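Local coordinates for protein arylmalonate decarboxylase (Bordetella bronchiseptica, PDB 3IXL) that catalyses the decarboxylation of 2-aryl-2-methylmalonates to 2-arylpropionates, releasing carbon dioxide and taking up a proton, at residues P14-V20 with I34-L40; E157-R161 with S188-L192. The protein carries 2 engineered substitutions. One frame throughout, in Å; residues are numbered along the deposited sequence.

Contact 1 of 2, residues P14-V20 with I34-L40; sequences PPAAGLV and IASGLGL. With PAC (2-phenylacetic acid), chain C.
Pro14 O is gripped by two successive backbone N-H groups of the opposite segment. Leu40 N donates to Pro14 O over 2.8 Å with an N-H...O angle of 157°, while Gly39 N adds a weak, strongly bent bond to the same oxygen. Beside this polar grip, Pro14 CB rests on the leucine branch, 3.8 Å from Leu40 CD2; with CG anti to the backbone N (chi1 179°), that side chain is carried past the proline. The CG-CD edge of the same pyrrolidine ring meets 2-phenylacetic acid, Pro14 CG lying 3.4 Å from PAC C5', so one residue ties the loop to the chain just beyond strand 33-37 and also lines the aryl pocket. A water extends the link, donating to Leu40 O and accepting from Ala16 N.

Farther along, a type I turn from Pro15 to Gly18 lies against Gly37. Pro15 O takes the turn's own bond from Gly18 N and also faces Gly37 CA at 3.2 Å in a CA-H...O contact. The backbones close to 3.5 Å between Gly18 CA and Gly37 CA, two glycines meeting backbone to backbone with no side chain between them. Beyond the turn, Ala35 CB points at the loop, 3.4 Å from Gly18 O, and touches the CG2 branch of Val20.

Strand 33-37 is the outermost of its four-stranded parallel sheet in this chain and is hydrogen-bonded to strand 8-13, whose exit loop is 14-20. Ser36 points away from that loop, and its OG bonds to His58 and Arg61 of helix 55-64. Leu38 reaches the same helix, and Leu40 packs on Tyr48 and Val51 of helix 45-51.

Contact 2 of 2, residues E157-R161 with S188-L192; sequences EAMAR and SGGLL. Engineered in segment 188-192: Ser188 (natural residue Cys). With PAC (2-phenylacetic acid), chain C.
Met159 and Ser188 meet through their heteroatoms, Met159 SD lying 3.1 Å from Ser188 OG. The thioether gets there from the helix because its chain runs extended beyond CG (chi2 170°), carrying sulfur and CE alongside the serine. Ser188 is an engineered residue, cysteine in the natural protein; its hydroxyl is anti to the backbone N (chi1 -178°), which brings OG within reach of both the sulfur and Gly190 N.

Among the hydrogen bonds, Ser188 OG accepts from Gly190 N at 3.2 Å, closing an ST turn within a type I turn that runs from Ser188 to Leu191. The same bend presents Gly189 N to the ligand: it donates to PAC O1 over 2.8 Å in a practically straight bond (179°). A water joins the two segments, donating to Met159 O and accepting from Leu192 N.

The remaining contacts are packing and one CA-H...O contact. Met159 CB lies over the Gly190 peptide, 3.7 Å from Gly190 O, and the same oxygen makes the CA-H...O contact with Ala160 CA. Leu191 CD2 comes within 3.5 Å of Met159 O, and Leu192 CD1 lies equally near Ala160 O. Gly190, with no side chain, lies between Met159 CB and the phenyl ring, whose C3' is 3.5 Å from Gly190 CA.

Met159 and Ser188 both touch Ala125, and Ser188 N bonds to Ser211 OG. The arrangement is an ST turn directly after parallel strand 183-187, forming part of the ligand pocket, where Gly189 N holds the carboxylate, in a member of the aspartate/glutamate racemase clan.

Contact 1 (14-20 with 34-40) and contact 2 (157-161 with 188-192) each include a loop that leaves a strand of a different four-stranded parallel sheet, both sheets having strand order 2-1-3-4, and they follow one another along the chain. Their centres are 14 Å apart and their nearest atoms about 5 Å, without touching; 2-phenylacetic acid bridges the gap. The loop after strand 8-13 supplies an apolar wall to the phenyl ring, whereas the loop after strand 183-187 meets both ring and carboxylate. Thr75, Ser76 and Tyr126 add further hydrogen bonds to the ligand. Each contact thus contributes one of the loops that line the pocket.

Contact 1 of 2, residues P14-V20 with I34-L40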
ATOM      1  N   PRO A  14      -5.919   5.643   7.188  1.00  7.75           N
ATOM      2  CA  PRO A  14      -6.932   6.667   6.873  1.00  8.73           C
ATOM      3  C   PRO A  14      -8.203   6.778   7.755  1.00  9.93           C
ATOM      4  O   PRO A  14      -8.563   7.904   8.114  1.00  9.68           O
ATOM      5  CB  PRO A  14      -7.269   6.392   5.397  1.00  8.81           C
ATOM      6  CG  PRO A  14      -6.000   5.751   4.865  1.00  8.95           C
ATOM      7  CD  PRO A  14      -5.545   4.858   5.994  1.00  8.49           C
ATOM      8  N   PRO A  15      -8.881   5.661   8.101  1.00 10.73           N
ATOM      9  CA  PRO A  15     -10.158   5.860   8.810  1.00 11.70           C
ATOM     10  C   PRO A  15      -9.993   6.425  10.219  1.00 12.37           C
ATOM     11  O   PRO A  15      -8.994   6.153  10.881  1.00 12.61           O
ATOM     12  CB  PRO A  15     -10.757   4.448   8.862  1.00 11.94           C
ATOM     13  CG  PRO A  15     -10.000   3.659   7.813  1.00 12.11           C
ATOM     14  CD  PRO A  15      -8.614   4.228   7.879  1.00 11.02           C
ATOM     15  N   ALA A  16     -10.973   7.214  10.660  1.00 13.53           N
ATOM     16  CA  ALA A  16     -10.946   7.841  11.983  1.00 14.24           C
ATOM     17  C   ALA A  16     -10.800   6.816  13.098  1.00 14.49           C
ATOM     18  O   ALA A  16     -10.116   7.068  14.091  1.00 15.00           O
ATOM     19  CB  ALA A  16     -12.208   8.674  12.201  1.00 14.31           C
ATOM     20  N   ALA A  17     -11.429   5.658  12.907  1.00 14.78           N
ATOM     21  CA  ALA A  17     -11.454   4.595  13.906  1.00 15.23           C
ATOM     22  C   ALA A  17     -10.062   4.070  14.263  1.00 14.98           C
ATOM     23  O   ALA A  17      -9.864   3.531  15.354  1.00 15.55           O
ATOM     24  CB  ALA A  17     -12.362   3.458  13.445  1.00 15.38           C
ATOM     25  N   GLY A  18      -9.104   4.199  13.338  1.00 14.26           N
ATOM     26  CA  GLY A  18      -7.720   3.805  13.606  1.00 13.75           C
ATOM     27  C   GLY A  18      -7.528   2.318  13.816  1.00 13.14           C
ATOM     28  O   GLY A  18      -6.804   1.900  14.723  1.00 13.94           O
ATOM     29  N   LEU A  19      -8.189   1.521  12.987  1.00 12.92           N
ATOM     30  CA  LEU A  19      -8.124   0.071  13.090  1.00 12.90           C
ATOM     31  C   LEU A  19      -6.897  -0.450  12.367  1.00 11.53           C
ATOM     32  O   LEU A  19      -6.442   0.139  11.383  1.00 10.79           O
ATOM     33  CB  LEU A  19      -9.382  -0.572  12.492  1.00 13.52           C
ATOM     34  CG  LEU A  19     -10.725   0.112  12.764  1.00 15.57           C
ATOM     35  CD1 LEU A  19     -11.845  -0.564  11.973  1.00 15.33           C
ATOM     36  CD2 LEU A  19     -11.039   0.148  14.257  1.00 17.38           C
ATOM     37  N   VAL A  20      -6.351  -1.551  12.872  1.00 10.57           N
ATOM     38  CA  VAL A  20      -5.315  -2.272  12.151  1.00 10.17           C
ATOM     39  C   VAL A  20      -5.984  -2.824  10.893  1.00 10.21           C
ATOM     40  O   VAL A  20      -7.039  -3.463  10.975  1.00 10.68           O
ATOM     41  CB  VAL A  20      -4.715  -3.422  13.002  1.00 10.23           C
ATOM     42  CG1 VAL A  20      -3.684  -4.201  12.192  1.00 10.23           C
ATOM     43  CG2 VAL A  20      -4.079  -2.876  14.284  1.00 10.80           C
ATOM     44  N   ILE A  34      -0.216  -2.093  15.913  1.00  6.32           N
ATOM     45  CA  ILE A  34      -1.029  -1.055  16.529  1.00  6.56           C
ATOM     46  C   ILE A  34      -1.252   0.035  15.506  1.00  6.52           C
ATOM     47  O   ILE A  34      -0.440   0.188  14.583  1.00  7.01           O
ATOM     48  CB  ILE A  34      -0.397  -0.487  17.831  1.00  6.74           C
ATOM     49  CG1 ILE A  34       1.004   0.084  17.571  1.00  7.04           C
ATOM     50  CG2 ILE A  34      -0.390  -1.562  18.928  1.00  7.69           C
ATOM     51  CD1 ILE A  34       1.604   0.846  18.762  1.00  7.83           C
ATOM     52  N   ALA A  35      -2.349   0.771  15.641  1.00  6.52           N
ATOM     53  CA  ALA A  35      -2.720   1.735  14.619  1.00  6.91           C
ATOM     54  C   ALA A  35      -3.274   3.003  15.212  1.00  7.14           C
ATOM     55  O   ALA A  35      -3.711   3.034  16.360  1.00  8.00           O
ATOM     56  CB  ALA A  35      -3.698   1.128  13.615  1.00  7.39           C
ATOM     57  N   SER A  36      -3.214   4.052  14.410  1.00  7.27           N
ATOM     58  CA  SER A  36      -3.703   5.359  14.787  1.00  7.75           C
ATOM     59  C   SER A  36      -4.345   5.959  13.538  1.00  7.97           C
ATOM     60  O   SER A  36      -3.754   5.921  12.449  1.00  7.89           O
ATOM     61  CB  SER A  36      -2.550   6.213  15.307  1.00  8.16           C
ATOM     62  OG  SER A  36      -3.036   7.404  15.910  1.00 10.80           O
ATOM     63  N   GLY A  37      -5.560   6.485  13.689  1.00  8.26           N
ATOM     64  CA  GLY A  37      -6.381   6.899  12.550  1.00  8.61           C
ATOM     65  C   GLY A  37      -6.409   8.376  12.227  1.00  9.18           C
ATOM     66  O   GLY A  37      -6.561   9.214  13.118  1.00  9.75           O
ATOM     67  N   LEU A  38      -6.310   8.689  10.938  1.00  9.41           N
ATOM     68  CA  LEU A  38      -6.262  10.072  10.468  1.00  9.71           C
ATOM     69  C   LEU A  38      -7.614  10.751  10.382  1.00  9.77           C
ATOM     70  O   LEU A  38      -7.694  11.965  10.554  1.00 10.29           O
ATOM     71  CB  LEU A  38      -5.612  10.136   9.086  1.00  9.95           C
ATOM     72  CG  LEU A  38      -4.145   9.738   9.040  1.00  9.78           C
ATOM     73  CD1 LEU A  38      -3.704   9.473   7.621  1.00 11.95           C
ATOM     74  CD2 LEU A  38      -3.307  10.852   9.628  1.00 12.67           C
ATOM     75  N   GLY A  39      -8.659   9.986  10.077  1.00  9.63           N
ATOM     76  CA  GLY A  39      -9.966  10.562   9.781  1.00 10.37           C
ATOM     77  C   GLY A  39     -10.088  11.130   8.381  1.00 10.24           C
ATOM     78  O   GLY A  39     -10.749  12.151   8.181  1.00 11.29           O
ATOM     79  N   LEU A  40      -9.462  10.478   7.401  1.00 10.39           N
ATOM     80  CA  LEU A  40      -9.560  10.910   6.007  1.00 10.54           C
ATOM     81  C   LEU A  40     -11.011  10.906   5.539  1.00 11.15           C
ATOM     82  O   LEU A  40     -11.734   9.939   5.778  1.00 11.98           O
ATOM     83  CB  LEU A  40      -8.720   9.984   5.109  1.00 10.41           C
ATOM     84  CG  LEU A  40      -8.712  10.250   3.600  1.00 10.11           C
ATOM     85  CD1 LEU A  40      -8.025  11.581   3.292  1.00  9.71           C
ATOM     86  CD2 LEU A  40      -8.025   9.115   2.863  1.00 10.62           C
TER
HETATM   87  C1  PAC C5000      -4.777   4.375  -0.697  1.00  7.51           C
HETATM   88  C2  PAC C5000      -6.069   4.792  -0.018  1.00 10.86           C
HETATM   89  C1' PAC C5000      -6.582   4.050   1.200  1.00 10.30           C
HETATM   90  C2' PAC C5000      -7.967   4.069   1.384  1.00 11.27           C
HETATM   91  C3' PAC C5000      -8.553   3.430   2.476  1.00 11.25           C
HETATM   92  C4' PAC C5000      -7.746   2.771   3.398  1.00 10.46           C
HETATM   93  C5' PAC C5000      -6.358   2.744   3.221  1.00 11.27           C
HETATM   94  C6' PAC C5000      -5.766   3.389   2.130  1.00  9.88           C
HETATM   95  O1  PAC C5000      -4.096   3.378  -0.325  1.00  6.87           O
HETATM   96  O2  PAC C5000      -4.431   5.099  -1.673  1.00  8.56           O
HETATM   97  O   HOH W   1     -12.417   8.559   8.312  1.00 30.71           O

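Contact 2 of 2, residues E157-R161 with S188-L192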
ATOM      1  N   GLU A 157     -15.062   3.489   3.014  1.00 19.17           N
ATOM      2  CA  GLU A 157     -15.916   2.311   3.228  1.00 19.84           C
ATOM      3  C   GLU A 157     -16.303   1.595   1.935  1.00 19.29           C
ATOM      4  O   GLU A 157     -16.376   0.359   1.894  1.00 19.65           O
ATOM      5  CB  GLU A 157     -17.179   2.680   4.019  1.00 20.34           C
ATOM      6  CG  GLU A 157     -17.140   2.312   5.494  1.00 23.80           C
ATOM      7  CD  GLU A 157     -15.849   2.712   6.176  1.00 27.46           C
ATOM      8  OE1 GLU A 157     -15.538   3.925   6.218  1.00 29.94           O
ATOM      9  OE2 GLU A 157     -15.147   1.806   6.671  1.00 29.56           O
ATOM     10  N   ALA A 158     -16.548   2.369   0.879  1.00 18.04           N
ATOM     11  CA  ALA A 158     -16.923   1.807  -0.410  1.00 17.11           C
ATOM     12  C   ALA A 158     -15.833   0.877  -0.946  1.00 16.38           C
ATOM     13  O   ALA A 158     -16.131  -0.140  -1.575  1.00 16.16           O
ATOM     14  CB  ALA A 158     -17.229   2.913  -1.414  1.00 17.31           C
ATOM     15  N   MET A 159     -14.573   1.217  -0.694  1.00 15.49           N
ATOM     16  CA  MET A 159     -13.479   0.381  -1.186  1.00 14.85           C
ATOM     17  C   MET A 159     -13.451  -0.998  -0.516  1.00 14.08           C
ATOM     18  O   MET A 159     -13.174  -2.003  -1.176  1.00 13.15           O
ATOM     19  CB  MET A 159     -12.134   1.098  -1.068  1.00 15.31           C
ATOM     20  CG  MET A 159     -11.859   2.080  -2.215  1.00 14.24           C
ATOM     21  SD  MET A 159     -10.427   3.059  -1.834  1.00 17.64           S
ATOM     22  CE  MET A 159     -10.616   4.380  -3.012  1.00 14.39           C
ATOM     23  N   ALA A 160     -13.772  -1.047   0.775  1.00 13.87           N
ATOM     24  CA  ALA A 160     -13.813  -2.317   1.505  1.00 13.48           C
ATOM     25  C   ALA A 160     -14.932  -3.247   1.024  1.00 13.32           C
ATOM     26  O   ALA A 160     -14.906  -4.448   1.301  1.00 13.90           O
ATOM     27  CB  ALA A 160     -13.933  -2.070   3.008  1.00 14.17           C
ATOM     28  N   ARG A 161     -15.906  -2.692   0.307  1.00 12.47           N
ATOM     29  CA  ARG A 161     -17.054  -3.474  -0.168  1.00 12.45           C
ATOM     30  C   ARG A 161     -16.814  -4.176  -1.504  1.00 12.16           C
ATOM     31  O   ARG A 161     -17.618  -5.015  -1.907  1.00 13.02           O
ATOM     32  CB  ARG A 161     -18.311  -2.604  -0.252  1.00 13.10           C
ATOM     33  CG  ARG A 161     -18.806  -2.128   1.102  1.00 15.73           C
ATOM     34  CD  ARG A 161     -20.249  -1.635   1.048  1.00 21.16           C
ATOM     35  NE  ARG A 161     -20.407  -0.387   0.295  1.00 24.34           N
ATOM     36  CZ  ARG A 161     -20.285   0.836   0.816  1.00 25.41           C
ATOM     37  NH1 ARG A 161     -19.979   0.997   2.101  1.00 26.28           N
ATOM     38  NH2 ARG A 161     -20.459   1.903   0.046  1.00 26.46           N
ATOM     39  N   SER A 188      -4.543   0.639  -3.714  1.00  8.79           N
ATOM     40  CA  SER A 188      -5.432   1.175  -2.672  1.00  8.81           C
ATOM     41  C   SER A 188      -5.445   0.218  -1.515  1.00  8.63           C
ATOM     42  O   SER A 188      -5.860  -0.938  -1.648  1.00  8.78           O
ATOM     43  CB  SER A 188      -6.866   1.459  -3.096  1.00  9.76           C
ATOM     44  OG  SER A 188      -7.544   2.018  -1.975  1.00 12.71           O
ATOM     45  N   GLY A 189      -5.011   0.734  -0.371  1.00  8.20           N
ATOM     46  CA  GLY A 189      -4.990  -0.013   0.870  1.00  9.12           C
ATOM     47  C   GLY A 189      -6.368  -0.185   1.461  1.00  9.47           C
ATOM     48  O   GLY A 189      -6.507  -0.775   2.532  1.00 10.72           O
ATOM     49  N   GLY A 190      -7.390   0.320   0.779  1.00  9.24           N
ATOM     50  CA  GLY A 190      -8.769   0.171   1.251  1.00  9.58           C
ATOM     51  C   GLY A 190      -9.437  -1.066   0.698  1.00  9.62           C
ATOM     52  O   GLY A 190     -10.512  -1.447   1.150  1.00 10.97           O
ATOM     53  N   LEU A 191      -8.783  -1.692  -0.271  1.00  8.64           N
ATOM     54  CA  LEU A 191      -9.298  -2.890  -0.917  1.00  8.51           C
ATOM     55  C   LEU A 191      -8.901  -4.135  -0.147  1.00  8.57           C
ATOM     56  O   LEU A 191      -7.810  -4.201   0.432  1.00 10.01           O
ATOM     57  CB  LEU A 191      -8.751  -2.979  -2.343  1.00  8.63           C
ATOM     58  CG  LEU A 191      -9.131  -1.841  -3.295  1.00  8.06           C
ATOM     59  CD1 LEU A 191      -8.341  -1.956  -4.587  1.00  9.24           C
ATOM     60  CD2 LEU A 191     -10.628  -1.840  -3.568  1.00  8.88           C
ATOM     61  N   LEU A 192      -9.792  -5.121  -0.151  1.00  7.97           N
ATOM     62  CA  LEU A 192      -9.520  -6.419   0.459  1.00  7.54           C
ATOM     63  C   LEU A 192      -9.134  -7.379  -0.653  1.00  7.22           C
ATOM     64  O   LEU A 192      -9.980  -7.946  -1.341  1.00  7.26           O
ATOM     65  CB  LEU A 192     -10.730  -6.908   1.271  1.00  8.14           C
ATOM     66  CG  LEU A 192     -11.035  -6.035   2.493  1.00 10.02           C
ATOM     67  CD1 LEU A 192     -12.440  -6.281   3.031  1.00 12.82           C
ATOM     68  CD2 LEU A 192      -9.989  -6.233   3.592  1.00 12.23           C
TER
HETATM   69  C1  PAC C5000      -4.777   4.375  -0.697  1.00  7.51           C
HETATM   70  C2  PAC C5000      -6.069   4.792  -0.018  1.00 10.86           C
HETATM   71  C1' PAC C5000      -6.582   4.050   1.200  1.00 10.30           C
HETATM   72  C2' PAC C5000      -7.967   4.069   1.384  1.00 11.27           C
HETATM   73  C3' PAC C5000      -8.553   3.430   2.476  1.00 11.25           C
HETATM   74  C4' PAC C5000      -7.746   2.771   3.398  1.00 10.46           C
HETATM   75  C5' PAC C5000      -6.358   2.744   3.221  1.00 11.27           C
HETATM   76  C6' PAC C5000      -5.766   3.389   2.130  1.00  9.88           C
HETATM   77  O1  PAC C5000      -4.096   3.378  -0.325  1.00  6.87           O
HETATM   78  O2  PAC C5000      -4.431   5.099  -1.673  1.00  8.56           O
HETATM   79  O   HOH W   2     -12.320  -4.615  -1.238  1.00 11.59           O